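Local atomic coordinates of succinate-semialdehyde dehydrogenase (NAD(P)(+)) (Marinobacter aquaeolei, PDB entry 3RH9), a protein that belongs to the aldehyde dehydrogenase family and probably oxidises succinate semialdehyde to succinate with a nicotinamide cofactor. Residues T13-G18 with D204-L209; W20-A24 with P44-D50; D30-P34 with M97-K101; F263-A269 with Y419-D424. One frame throughout, in Å; residues are numbered along the deposited sequence.

In the fold
From the N terminus, residues 13-18 set off first and meet 204-209 only after 185 residues, so contact 1 closes a wide loop and lays strand 14-16 on the cofactor-domain sheet whose edge strand is 207-209. Contacts 2 and 3 both nest inside that loop and cross each other: 20-24 reaches forward to the start of helix 48-61, while 30-34, lying between those two segments, reaches on to the end of helix 88-99. Contacts 1 and 2 touch through a probable hydrogen bond between Thr-13 and Asp-22. Contact 4 opens and closes later, on the other side of the chain's centre from contacts 1 and 2, pairing two strands of the seven-stranded sheet.

Contact 1: T13-G18 with D204-L209; sequences TGYIGG and DGMVNL
Tyr-15 and Leu-209 form one antiparallel, hydrogen-bonded bridge, which adds strand 14-16 to strand 207-209, the edge strand of the sheet in the Rossmann-like cofactor-binding part of the aldehyde dehydrogenase fold. Both halves of the bridge are good: Tyr-15 N gives to Leu-209 O at 3.1 Å, approaching a lone pair in the carbonyl plane, and Leu-209 N returns to Tyr-15 O at 2.8 Å. The tight part of the contact is here. Tyr-15 CB sits 3.8 Å from Leu-209 CB, and the CA of Asn-208 also leans on Tyr-15 O. A chi1 of -169°, which sets CG opposite the backbone N, sends the tyrosine ring along the neighbouring strand toward Val-207, and its CE1 comes within 4.2 Å of Val-207 CG2. The ring does not rest on that pair alone. Phe-194 of helix 188-197 meets it, Trp-20 packs with it edge-to-face, and its hydroxyl is hydrogen-bonded to Asp-198.

Past Ile-16 the pairing gives out. Gly-17 and Gly-18, both with positive phi, pass beside Asp-204 and Gly-205, and what remains is glycine backbone against the Gly-205 backbone and the Asp-204 side chain, with Gly-17 CA 3.9 Å from Gly-205 N. Asp-204 lies at the solvent side, its carboxylate facing Gly-17 O, acceptor against acceptor. Back at the closed end, the edge of the Tyr-15 ring is turned to the neighbouring backbone: Val-207 O lies in the ring plane, 3.6 Å from Tyr-15 CD1.

Contact 2: W20-A24 with P44-D50; sequences WKDSA and PSMPEED
The carboxylate of Asp-50, buried in the first turn of helix 48-61, takes hold of both donors of Ser-23 at once, its backbone N and its OG. Ser-23 N gives to Asp-50 OD2 at 2.7 Å, on the syn lone pair, while Ser-23 OG gives to the other oxygen, OD1; that second bond is modelled so short that its exact length is doubtful. A water links Asp-50 OD1 to Lys-21 NZ. The loop that follows strand 19-21 is bent by an Asx turn, in which Asp-22 OD2 accepts from Ala-24 N at 2.8 Å through its anti lone pair; Asp-22 OD1 is hydrogen-bonded to Thr-13 OG1. The turn presents Ala-24 CB to Pro-44 CB, 3.8 Å away, and Asp-22 CB to Met-46 CG at 3.9 Å. Pro-47, the N-cap residue of the helix, sets CG 3.5 Å from Ser-23 O. Losing the carboxylate of Asp-50 to an alanine is likely to leave Ser-23 N and OG without their acceptors and the bridging water without its mate on the helix. With two donors and a lysine beyond the water, Asp-50 would probably stay ionised although buried; Asp-22 OD2, 4.8 Å from Asp-50 OD2, would oppose this.

Contact 3: D30-P34 with M97-K101; sequences DVYNP and MEHGK
Pro-34 and Asn-33 lie against carbonyl oxygens at the end of helix 88-99, and these carbon-to-oxygen contacts are the main close approaches. Pro-34 CD lies 3.2 Å from Met-97 O and 3.4 Å from Glu-98 O, while Pro-34 CG faces His-99 O. Asn-33 adds a CA-H...O contact to Met-97 O, at 3.2 Å with 141° at the hydrogen.

The antiparallel hairpin of strands 28-32 and 39-44 is joined here to helix 88-99 of the aldehyde dehydrogenase fold: the residues that follow strand 28-32 run onto the helix end, where Gly-100, with positive phi, breaks the helix.

The polar groups find partners close by. An extended chi1 (179°) carries the Asn-33 amide across the Met-97 side chain at a slant, ND2 3.9 Å from Met-97 CG; its OD1, an acceptor like the nearby Met-97 O, takes the hydrogen of Ala-35 N. With an alanine for Asn-33, Ala-35 N would probably lose that acceptor and the flank of Met-97 part of its cover. Glu-98 turns its carboxylate the other way, to Thr-189 and Leu-188 N at the start of helix 188-197.

Apolar packing is thin: Val-31 CG1 touches Glu-98 CB at 4.1 Å, and the same valine leans on Pro-187.

Contact 4: F263-A269 with Y419-D424; sequences FIVFDDA and YVFTAD
Phe-263, Tyr-419 and Phe-421 form an aromatic cluster in which the rings meet obliquely. The Phe-263 plane is inclined by 41° to that of Tyr-419 and by 32° to that of Phe-421; its CD2 touches Tyr-419 CB at 3.7 Å. Phe-263 reaches over the neighbouring strand because its chi1, -177°, swings the ring to the far side from its own backbone N, and there it touches both partners. At the edge of the Phe-421 ring lies Ile-264 O. The Phe-266 ring has Phe-421 O and Val-420 CG2 at its edge, the latter 3.9 Å from Phe-266 CE2, while Arg-427 makes a cation-pi contact with it and Phe-399 meets it edge-to-face.

The two strands run parallel. Ile-264 N gives to Tyr-419 O at 2.7 Å, Phe-421 N to Ile-264 O at 2.8 Å, and Phe-266 N to Phe-421 O at 3.0 Å.

Beyond the strands, the type I turn from Phe-266 to Ala-269 brings in Asp-268. Its OD1 takes Thr-422 OG1 on the syn lone pair, at 2.9 Å, and weakly also Ala-423 N; OD2 has a weak bond from Asp-424 N and a salt bridge to Arg-427. Asp-424 itself is the N-cap of helix 425-434, through Arg-427 N.

Helix 271-283 covers the face carrying Phe-263, Tyr-419 and Phe-421, and helix 425-434 packs on Val-420. Parallel strands sandwiched between helices in this way are characteristic of the aldehyde dehydrogenase catalytic domain, and the Tyr-419 side chain lies about 11 Å from that of Glu-256, the predicted active-site residue.

Contact 1: T13-G18 with D204-L209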
loop_
_atom_site.group_PDB
_atom_site.type_symbol
_atom_site.label_atom_id
_atom_site.label_comp_id
_atom_site.label_asym_id
_atom_site.label_seq_id
_atom_site.Cartn_x
_atom_site.Cartn_y
_atom_site.Cartn_z
ATOM N N THR A 13 -9.889 10.022 30.660
ATOM C CA THR A 13 -10.941 9.222 30.062
ATOM C C THR A 13 -10.809 9.382 28.561
ATOM O O THR A 13 -9.921 10.090 28.082
ATOM C CB THR A 13 -12.331 9.710 30.521
ATOM O OG1 THR A 13 -13.355 9.014 29.808
ATOM C CG2 THR A 13 -12.491 11.199 30.272
ATOM N N GLY A 14 -11.691 8.727 27.819
ATOM C CA GLY A 14 -11.650 8.805 26.373
ATOM C C GLY A 14 -12.127 10.131 25.827
ATOM O O GLY A 14 -12.453 11.059 26.568
ATOM N N TYR A 15 -12.163 10.225 24.509
ATOM C CA TYR A 15 -12.593 11.448 23.865
ATOM C C TYR A 15 -13.356 11.099 22.617
ATOM O O TYR A 15 -12.765 10.775 21.589
ATOM C CB TYR A 15 -11.396 12.311 23.497
ATOM C CG TYR A 15 -11.761 13.714 23.065
ATOM C CD1 TYR A 15 -12.062 14.005 21.737
ATOM C CD2 TYR A 15 -11.799 14.746 23.987
ATOM C CE1 TYR A 15 -12.381 15.288 21.342
ATOM C CE2 TYR A 15 -12.123 16.039 23.604
ATOM C CZ TYR A 15 -12.409 16.304 22.282
ATOM O OH TYR A 15 -12.714 17.592 21.922
ATOM N N ILE A 16 -14.676 11.167 22.712
ATOM C CA ILE A 16 -15.531 10.790 21.607
ATOM C C ILE A 16 -16.439 11.941 21.232
ATOM O O ILE A 16 -17.180 12.456 22.083
ATOM C CB ILE A 16 -16.390 9.598 21.990
ATOM C CG1 ILE A 16 -15.511 8.367 22.166
ATOM C CG2 ILE A 16 -17.470 9.374 20.969
ATOM C CD1 ILE A 16 -16.271 7.152 22.688
ATOM N N GLY A 17 -16.373 12.339 19.962
ATOM C CA GLY A 17 -17.300 13.301 19.396
ATOM C C GLY A 17 -17.328 14.644 20.098
ATOM O O GLY A 17 -18.360 15.313 20.140
ATOM N N GLY A 18 -16.187 15.036 20.652
ATOM C CA GLY A 18 -16.038 16.345 21.263
ATOM C C GLY A 18 -16.068 16.247 22.774
ATOM O O GLY A 18 -15.666 17.174 23.470
ATOM N N ASP A 204 -16.439 18.481 15.898
ATOM C CA ASP A 204 -16.810 17.331 16.707
ATOM C C ASP A 204 -16.690 16.039 15.891
ATOM O O ASP A 204 -17.411 15.842 14.918
ATOM C CB ASP A 204 -18.242 17.482 17.251
ATOM C CG ASP A 204 -18.318 18.331 18.518
ATOM O OD1 ASP A 204 -17.274 18.879 18.931
ATOM O OD2 ASP A 204 -19.424 18.456 19.104
ATOM N N GLY A 205 -15.786 15.158 16.295
ATOM C CA GLY A 205 -15.584 13.900 15.604
ATOM C C GLY A 205 -14.306 13.801 14.781
ATOM O O GLY A 205 -13.989 12.719 14.311
HETATM N N MSE A 206 -13.569 14.896 14.586
HETATM C CA MSE A 206 -12.356 14.824 13.767
HETATM C C MSE A 206 -11.255 14.007 14.433
HETATM O O MSE A 206 -10.492 13.303 13.762
HETATM C CB MSE A 206 -11.821 16.203 13.423
HETATM C CG MSE A 206 -12.514 16.839 12.259
HETATM SE SE MSE A 206 -12.296 15.907 10.525
HETATM C CE MSE A 206 -10.361 15.604 10.573
ATOM N N VAL A 207 -11.169 14.110 15.755
ATOM C CA VAL A 207 -10.239 13.295 16.518
ATOM C C VAL A 207 -10.997 12.613 17.644
ATOM O O VAL A 207 -11.932 13.175 18.195
ATOM C CB VAL A 207 -9.103 14.128 17.091
ATOM C CG1 VAL A 207 -8.406 14.885 15.983
ATOM C CG2 VAL A 207 -9.640 15.088 18.107
ATOM N N ASN A 208 -10.604 11.381 17.949
ATOM C CA ASN A 208 -11.245 10.562 18.974
ATOM C C ASN A 208 -10.208 9.662 19.634
ATOM O O ASN A 208 -9.325 9.129 18.964
ATOM C CB ASN A 208 -12.357 9.705 18.381
ATOM C CG ASN A 208 -13.323 10.506 17.544
ATOM O OD1 ASN A 208 -13.123 10.693 16.343
ATOM N ND2 ASN A 208 -14.388 10.973 18.168
ATOM N N LEU A 209 -10.328 9.502 20.948
ATOM C CA LEU A 209 -9.367 8.753 21.738
ATOM C C LEU A 209 -10.019 7.544 22.409
ATOM O O LEU A 209 -11.004 7.671 23.113
ATOM C CB LEU A 209 -8.719 9.677 22.772
ATOM C CG LEU A 209 -7.744 9.075 23.795
ATOM C CD1 LEU A 209 -6.709 8.164 23.128
ATOM C CD2 LEU A 209 -7.066 10.188 24.625
#

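Contact 2: W20-A24 with P44-D50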
loop_
_atom_site.group_PDB
_atom_site.type_symbol
_atom_site.label_atom_id
_atom_site.label_comp_id
_atom_site.label_asym_id
_atom_site.label_seq_id
_atom_site.Cartn_x
_atom_site.Cartn_y
_atom_site.Cartn_z
ATOM N N TRP A 20 -15.338 14.379 26.538
ATOM C CA TRP A 20 -14.580 13.465 27.366
ATOM C C TRP A 20 -15.552 12.481 27.994
ATOM O O TRP A 20 -16.294 12.840 28.900
ATOM C CB TRP A 20 -13.859 14.230 28.466
ATOM C CG TRP A 20 -12.827 15.186 27.978
ATOM C CD1 TRP A 20 -12.976 16.527 27.792
ATOM C CD2 TRP A 20 -11.470 14.883 27.631
ATOM N NE1 TRP A 20 -11.802 17.081 27.348
ATOM C CE2 TRP A 20 -10.859 16.094 27.240
ATOM C CE3 TRP A 20 -10.712 13.708 27.617
ATOM C CZ2 TRP A 20 -9.522 16.165 26.838
ATOM C CZ3 TRP A 20 -9.391 13.780 27.213
ATOM C CH2 TRP A 20 -8.810 15.002 26.828
ATOM N N LYS A 21 -15.569 11.243 27.519
ATOM C CA LYS A 21 -16.443 10.244 28.128
ATOM C C LYS A 21 -15.916 8.811 27.995
ATOM O O LYS A 21 -14.857 8.567 27.380
ATOM C CB LYS A 21 -17.875 10.347 27.580
ATOM C CG LYS A 21 -18.036 9.943 26.121
ATOM C CD LYS A 21 -19.515 9.827 25.687
ATOM C CE LYS A 21 -19.587 9.083 24.335
ATOM N NZ LYS A 21 -20.878 8.391 24.011
ATOM N N ASP A 22 -16.655 7.873 28.587
ATOM C CA ASP A 22 -16.309 6.463 28.516
ATOM C C ASP A 22 -17.401 5.641 29.191
ATOM O O ASP A 22 -18.219 6.190 29.913
ATOM C CB ASP A 22 -14.935 6.207 29.152
ATOM C CG ASP A 22 -14.977 6.201 30.665
ATOM O OD1 ASP A 22 -14.472 7.165 31.263
ATOM O OD2 ASP A 22 -15.498 5.238 31.265
ATOM N N SER A 23 -17.416 4.333 28.955
ATOM C CA SER A 23 -18.408 3.456 29.558
ATOM C C SER A 23 -17.728 2.380 30.372
ATOM O O SER A 23 -18.270 1.285 30.548
ATOM C CB SER A 23 -19.229 2.787 28.473
ATOM O OG SER A 23 -19.581 3.743 27.510
ATOM N N ALA A 24 -16.534 2.679 30.863
ATOM C CA ALA A 24 -15.715 1.636 31.473
ATOM C C ALA A 24 -16.379 1.119 32.741
ATOM O O ALA A 24 -16.098 0.007 33.198
ATOM C CB ALA A 24 -14.293 2.131 31.748
ATOM N N PRO A 44 -9.327 4.426 32.476
ATOM C CA PRO A 44 -10.507 3.646 32.084
ATOM C C PRO A 44 -10.237 2.662 30.954
ATOM O O PRO A 44 -9.656 3.021 29.924
ATOM C CB PRO A 44 -11.483 4.712 31.595
ATOM C CG PRO A 44 -11.084 5.952 32.342
ATOM C CD PRO A 44 -9.598 5.872 32.514
ATOM N N SER A 45 -10.682 1.427 31.156
ATOM C CA SER A 45 -10.524 0.366 30.188
ATOM C C SER A 45 -11.792 0.285 29.338
ATOM O O SER A 45 -12.728 -0.469 29.635
ATOM C CB SER A 45 -10.258 -0.951 30.921
ATOM O OG SER A 45 -9.775 -1.952 30.046
HETATM N N MSE A 46 -11.821 1.082 28.278
HETATM C CA MSE A 46 -13.031 1.257 27.471
HETATM C C MSE A 46 -13.454 0.005 26.722
HETATM O O MSE A 46 -12.622 -0.736 26.202
HETATM C CB MSE A 46 -12.872 2.447 26.518
HETATM C CG MSE A 46 -12.523 3.731 27.258
HETATM SE SE MSE A 46 -11.831 5.211 26.160
HETATM C CE MSE A 46 -10.310 5.637 27.317
ATOM N N PRO A 47 -14.765 -0.229 26.682
ATOM C CA PRO A 47 -15.409 -1.402 26.081
ATOM C C PRO A 47 -15.573 -1.263 24.575
ATOM O O PRO A 47 -15.286 -0.223 23.992
ATOM C CB PRO A 47 -16.804 -1.406 26.716
ATOM C CG PRO A 47 -16.816 -0.254 27.702
ATOM C CD PRO A 47 -15.737 0.678 27.303
ATOM N N GLU A 48 -16.049 -2.329 23.955
ATOM C CA GLU A 48 -16.422 -2.316 22.545
ATOM C C GLU A 48 -17.265 -1.080 22.178
ATOM O O GLU A 48 -16.805 -0.229 21.425
ATOM C CB GLU A 48 -17.124 -3.636 22.198
ATOM C CG GLU A 48 -18.149 -3.584 21.098
ATOM C CD GLU A 48 -18.329 -4.949 20.425
ATOM O OE1 GLU A 48 -17.961 -5.986 21.039
ATOM O OE2 GLU A 48 -18.826 -4.993 19.272
ATOM N N GLU A 49 -18.470 -0.964 22.731
ATOM C CA GLU A 49 -19.387 0.141 22.402
ATOM C C GLU A 49 -18.771 1.550 22.378
ATOM O O GLU A 49 -19.178 2.389 21.573
ATOM C CB GLU A 49 -20.628 0.119 23.305
ATOM C CG GLU A 49 -20.407 -0.503 24.666
ATOM C CD GLU A 49 -20.307 -2.034 24.608
ATOM O OE1 GLU A 49 -20.869 -2.639 23.652
ATOM O OE2 GLU A 49 -19.667 -2.631 25.516
ATOM N N ASP A 50 -17.807 1.815 23.257
ATOM C CA ASP A 50 -17.088 3.087 23.226
ATOM C C ASP A 50 -16.284 3.236 21.940
ATOM O O ASP A 50 -16.220 4.334 21.353
ATOM C CB ASP A 50 -16.118 3.207 24.404
ATOM C CG ASP A 50 -16.778 3.729 25.666
ATOM O OD1 ASP A 50 -18.017 3.874 25.684
ATOM O OD2 ASP A 50 -16.043 3.992 26.643
HETATM O O HOH W 1 -19.779 5.432 24.504
#

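Contact 3: D30-P34 with M97-K101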
loop_
_atom_site.group_PDB
_atom_site.type_symbol
_atom_site.label_atom_id
_atom_site.label_comp_id
_atom_site.label_asym_id
_atom_site.label_seq_id
_atom_site.Cartn_x
_atom_site.Cartn_y
_atom_site.Cartn_z
ATOM N N ASP A 30 -3.544 0.112 35.021
ATOM C CA ASP A 30 -2.515 0.917 35.671
ATOM C C ASP A 30 -1.439 1.416 34.713
ATOM O O ASP A 30 -1.027 0.720 33.779
ATOM C CB ASP A 30 -1.857 0.131 36.811
ATOM C CG ASP A 30 -2.834 -0.210 37.934
ATOM O OD1 ASP A 30 -3.998 0.263 37.905
ATOM O OD2 ASP A 30 -2.429 -0.951 38.861
ATOM N N VAL A 31 -0.982 2.635 34.954
ATOM C CA VAL A 31 0.225 3.123 34.314
ATOM C C VAL A 31 1.313 3.232 35.374
ATOM O O VAL A 31 1.071 3.702 36.487
ATOM C CB VAL A 31 0.002 4.495 33.646
ATOM C CG1 VAL A 31 1.220 4.899 32.837
ATOM C CG2 VAL A 31 -1.235 4.454 32.766
ATOM N N TYR A 32 2.515 2.792 35.039
ATOM C CA TYR A 32 3.625 2.845 35.984
ATOM C C TYR A 32 4.658 3.867 35.568
ATOM O O TYR A 32 4.812 4.137 34.395
ATOM C CB TYR A 32 4.299 1.482 36.045
ATOM C CG TYR A 32 3.543 0.457 36.858
ATOM C CD1 TYR A 32 2.470 -0.244 36.310
ATOM C CD2 TYR A 32 3.907 0.185 38.179
ATOM C CE1 TYR A 32 1.789 -1.184 37.049
ATOM C CE2 TYR A 32 3.221 -0.754 38.926
ATOM C CZ TYR A 32 2.167 -1.436 38.356
ATOM O OH TYR A 32 1.491 -2.366 39.101
ATOM N N ASN A 33 5.365 4.443 36.525
ATOM C CA ASN A 33 6.565 5.192 36.193
ATOM C C ASN A 33 7.726 4.203 36.187
ATOM O O ASN A 33 8.013 3.584 37.197
ATOM C CB ASN A 33 6.810 6.310 37.198
ATOM C CG ASN A 33 8.073 7.088 36.901
ATOM O OD1 ASN A 33 9.003 6.577 36.278
ATOM N ND2 ASN A 33 8.115 8.338 37.342
ATOM N N PRO A 34 8.390 4.025 35.039
ATOM C CA PRO A 34 9.405 2.970 34.984
ATOM C C PRO A 34 10.580 3.253 35.909
ATOM O O PRO A 34 11.415 2.378 36.121
ATOM C CB PRO A 34 9.869 3.011 33.526
ATOM C CG PRO A 34 8.732 3.692 32.789
ATOM C CD PRO A 34 8.212 4.698 33.745
HETATM N N MSE A 97 7.581 10.729 32.681
HETATM C CA MSE A 97 7.223 9.904 33.816
HETATM C C MSE A 97 6.659 8.553 33.429
HETATM O O MSE A 97 6.860 7.578 34.152
HETATM C CB MSE A 97 6.273 10.638 34.747
HETATM C CG MSE A 97 6.999 11.629 35.636
HETATM SE SE MSE A 97 5.800 12.947 36.427
HETATM C CE MSE A 97 7.114 13.935 37.515
ATOM N N GLU A 98 5.964 8.481 32.299
ATOM C CA GLU A 98 5.328 7.223 31.912
ATOM C C GLU A 98 6.222 6.350 31.023
ATOM O O GLU A 98 6.117 5.129 31.040
ATOM C CB GLU A 98 3.962 7.469 31.260
ATOM C CG GLU A 98 4.033 8.152 29.923
ATOM C CD GLU A 98 2.654 8.378 29.315
ATOM O OE1 GLU A 98 1.656 7.860 29.877
ATOM O OE2 GLU A 98 2.565 9.072 28.278
ATOM N N HIS A 99 7.100 6.990 30.267
ATOM C CA HIS A 99 8.042 6.295 29.392
ATOM C C HIS A 99 9.373 5.995 30.076
ATOM O O HIS A 99 9.864 4.883 30.003
ATOM C CB HIS A 99 8.292 7.132 28.140
ATOM C CG HIS A 99 9.251 6.516 27.171
ATOM N ND1 HIS A 99 10.591 6.835 27.147
ATOM C CD2 HIS A 99 9.058 5.628 26.166
ATOM C CE1 HIS A 99 11.184 6.161 26.180
ATOM N NE2 HIS A 99 10.276 5.422 25.566
ATOM N N GLY A 100 9.951 6.989 30.740
ATOM C CA GLY A 100 11.221 6.815 31.414
ATOM C C GLY A 100 12.261 7.741 30.818
ATOM O O GLY A 100 13.196 8.165 31.487
ATOM N N LYS A 101 12.089 8.044 29.542
ATOM C CA LYS A 101 12.917 9.008 28.829
ATOM C C LYS A 101 13.158 10.281 29.664
ATOM O O LYS A 101 12.263 10.755 30.360
ATOM C CB LYS A 101 12.195 9.364 27.530
ATOM C CG LYS A 101 13.063 9.881 26.412
ATOM C CD LYS A 101 12.192 10.230 25.200
ATOM C CE LYS A 101 11.185 9.113 24.923
ATOM N NZ LYS A 101 10.655 9.107 23.535
#

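Contact 4: F263-A269 with Y419-D424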
loop_
_atom_site.group_PDB
_atom_site.type_symbol
_atom_site.label_atom_id
_atom_site.label_comp_id
_atom_site.label_asym_id
_atom_site.label_seq_id
_atom_site.Cartn_x
_atom_site.Cartn_y
_atom_site.Cartn_z
ATOM N N PHE A 263 24.597 -0.302 11.418
ATOM C CA PHE A 263 25.312 0.975 11.458
ATOM C C PHE A 263 26.751 0.660 11.065
ATOM O O PHE A 263 27.486 0.051 11.835
ATOM C CB PHE A 263 25.237 1.530 12.872
ATOM C CG PHE A 263 25.870 2.881 13.050
ATOM C CD1 PHE A 263 27.249 3.017 13.140
ATOM C CD2 PHE A 263 25.085 4.010 13.207
ATOM C CE1 PHE A 263 27.833 4.267 13.328
ATOM C CE2 PHE A 263 25.677 5.261 13.404
ATOM C CZ PHE A 263 27.047 5.382 13.465
ATOM N N ILE A 264 27.136 1.050 9.854
ATOM C CA ILE A 264 28.346 0.532 9.218
ATOM C C ILE A 264 29.478 1.553 9.182
ATOM O O ILE A 264 29.257 2.697 8.793
ATOM C CB ILE A 264 28.036 0.071 7.776
ATOM C CG1 ILE A 264 26.995 -1.050 7.788
ATOM C CG2 ILE A 264 29.302 -0.381 7.080
ATOM C CD1 ILE A 264 26.451 -1.365 6.437
ATOM N N VAL A 265 30.683 1.141 9.577
ATOM C CA VAL A 265 31.820 2.063 9.641
ATOM C C VAL A 265 33.069 1.620 8.871
ATOM O O VAL A 265 33.789 0.726 9.297
ATOM C CB VAL A 265 32.246 2.323 11.091
ATOM C CG1 VAL A 265 33.382 3.328 11.121
ATOM C CG2 VAL A 265 31.066 2.802 11.930
ATOM N N PHE A 266 33.354 2.275 7.756
ATOM C CA PHE A 266 34.531 1.910 6.972
ATOM C C PHE A 266 35.874 2.388 7.561
ATOM O O PHE A 266 35.909 3.311 8.383
ATOM C CB PHE A 266 34.353 2.318 5.505
ATOM C CG PHE A 266 33.478 1.376 4.740
ATOM C CD1 PHE A 266 34.006 0.247 4.154
ATOM C CD2 PHE A 266 32.115 1.581 4.660
ATOM C CE1 PHE A 266 33.197 -0.635 3.468
ATOM C CE2 PHE A 266 31.303 0.694 3.977
ATOM C CZ PHE A 266 31.850 -0.409 3.381
ATOM N N ASP A 267 36.961 1.722 7.161
ATOM C CA ASP A 267 38.317 2.067 7.610
ATOM C C ASP A 267 38.773 3.465 7.183
ATOM O O ASP A 267 39.676 4.037 7.779
ATOM C CB ASP A 267 39.337 1.029 7.130
ATOM C CG ASP A 267 39.208 0.715 5.646
ATOM O OD1 ASP A 267 38.319 1.299 4.982
ATOM O OD2 ASP A 267 39.995 -0.125 5.142
ATOM N N ASP A 268 38.146 4.008 6.149
ATOM C CA ASP A 268 38.431 5.372 5.721
ATOM C C ASP A 268 37.467 6.402 6.344
ATOM O O ASP A 268 37.523 7.583 6.035
ATOM C CB ASP A 268 38.423 5.460 4.183
ATOM C CG ASP A 268 37.012 5.421 3.594
ATOM O OD1 ASP A 268 36.029 5.361 4.369
ATOM O OD2 ASP A 268 36.894 5.456 2.345
ATOM N N ALA A 269 36.591 5.946 7.228
ATOM C CA ALA A 269 35.620 6.823 7.867
ATOM C C ALA A 269 36.262 7.755 8.894
ATOM O O ALA A 269 37.230 7.389 9.535
ATOM C CB ALA A 269 34.527 5.988 8.534
ATOM N N TYR A 419 22.793 2.786 8.363
ATOM C CA TYR A 419 23.721 3.915 8.370
ATOM C C TYR A 419 25.080 3.494 7.882
ATOM O O TYR A 419 25.549 2.398 8.199
ATOM C CB TYR A 419 23.847 4.491 9.772
ATOM C CG TYR A 419 22.521 4.746 10.406
ATOM C CD1 TYR A 419 21.874 5.966 10.242
ATOM C CD2 TYR A 419 21.892 3.758 11.154
ATOM C CE1 TYR A 419 20.642 6.198 10.814
ATOM C CE2 TYR A 419 20.656 3.985 11.724
ATOM C CZ TYR A 419 20.047 5.204 11.548
ATOM O OH TYR A 419 18.838 5.425 12.126
ATOM N N VAL A 420 25.718 4.365 7.114
ATOM C CA VAL A 420 27.038 4.052 6.604
ATOM C C VAL A 420 27.966 5.255 6.690
ATOM O O VAL A 420 27.601 6.368 6.293
ATOM C CB VAL A 420 26.964 3.543 5.162
ATOM C CG1 VAL A 420 26.407 4.630 4.244
ATOM C CG2 VAL A 420 28.335 3.054 4.703
ATOM N N PHE A 421 29.161 5.028 7.233
ATOM C CA PHE A 421 30.181 6.066 7.321
ATOM C C PHE A 421 31.371 5.685 6.486
ATOM O O PHE A 421 31.875 4.575 6.591
ATOM C CB PHE A 421 30.616 6.296 8.762
ATOM C CG PHE A 421 29.584 6.980 9.600
ATOM C CD1 PHE A 421 28.420 6.325 9.963
ATOM C CD2 PHE A 421 29.771 8.283 10.024
ATOM C CE1 PHE A 421 27.473 6.958 10.735
ATOM C CE2 PHE A 421 28.823 8.916 10.805
ATOM C CZ PHE A 421 27.676 8.255 11.158
ATOM N N THR A 422 31.823 6.614 5.659
ATOM C CA THR A 422 32.920 6.329 4.755
ATOM C C THR A 422 33.342 7.611 4.050
ATOM O O THR A 422 32.506 8.377 3.591
ATOM C CB THR A 422 32.515 5.233 3.732
ATOM O OG1 THR A 422 33.623 4.888 2.894
ATOM C CG2 THR A 422 31.354 5.704 2.868
ATOM N N ALA A 423 34.643 7.852 3.984
ATOM C CA ALA A 423 35.162 9.031 3.303
ATOM C C ALA A 423 34.965 8.889 1.800
ATOM O O ALA A 423 34.959 9.879 1.071
ATOM C CB ALA A 423 36.648 9.242 3.635
ATOM N N ASP A 424 34.806 7.649 1.348
ATOM C CA ASP A 424 34.576 7.362 -0.062
ATOM C C ASP A 424 33.104 7.552 -0.493
ATOM O O ASP A 424 32.238 6.715 -0.211
ATOM C CB ASP A 424 35.048 5.946 -0.384
ATOM C CG ASP A 424 34.971 5.630 -1.864
ATOM O OD1 ASP A 424 34.224 6.322 -2.608
ATOM O OD2 ASP A 424 35.658 4.676 -2.285
#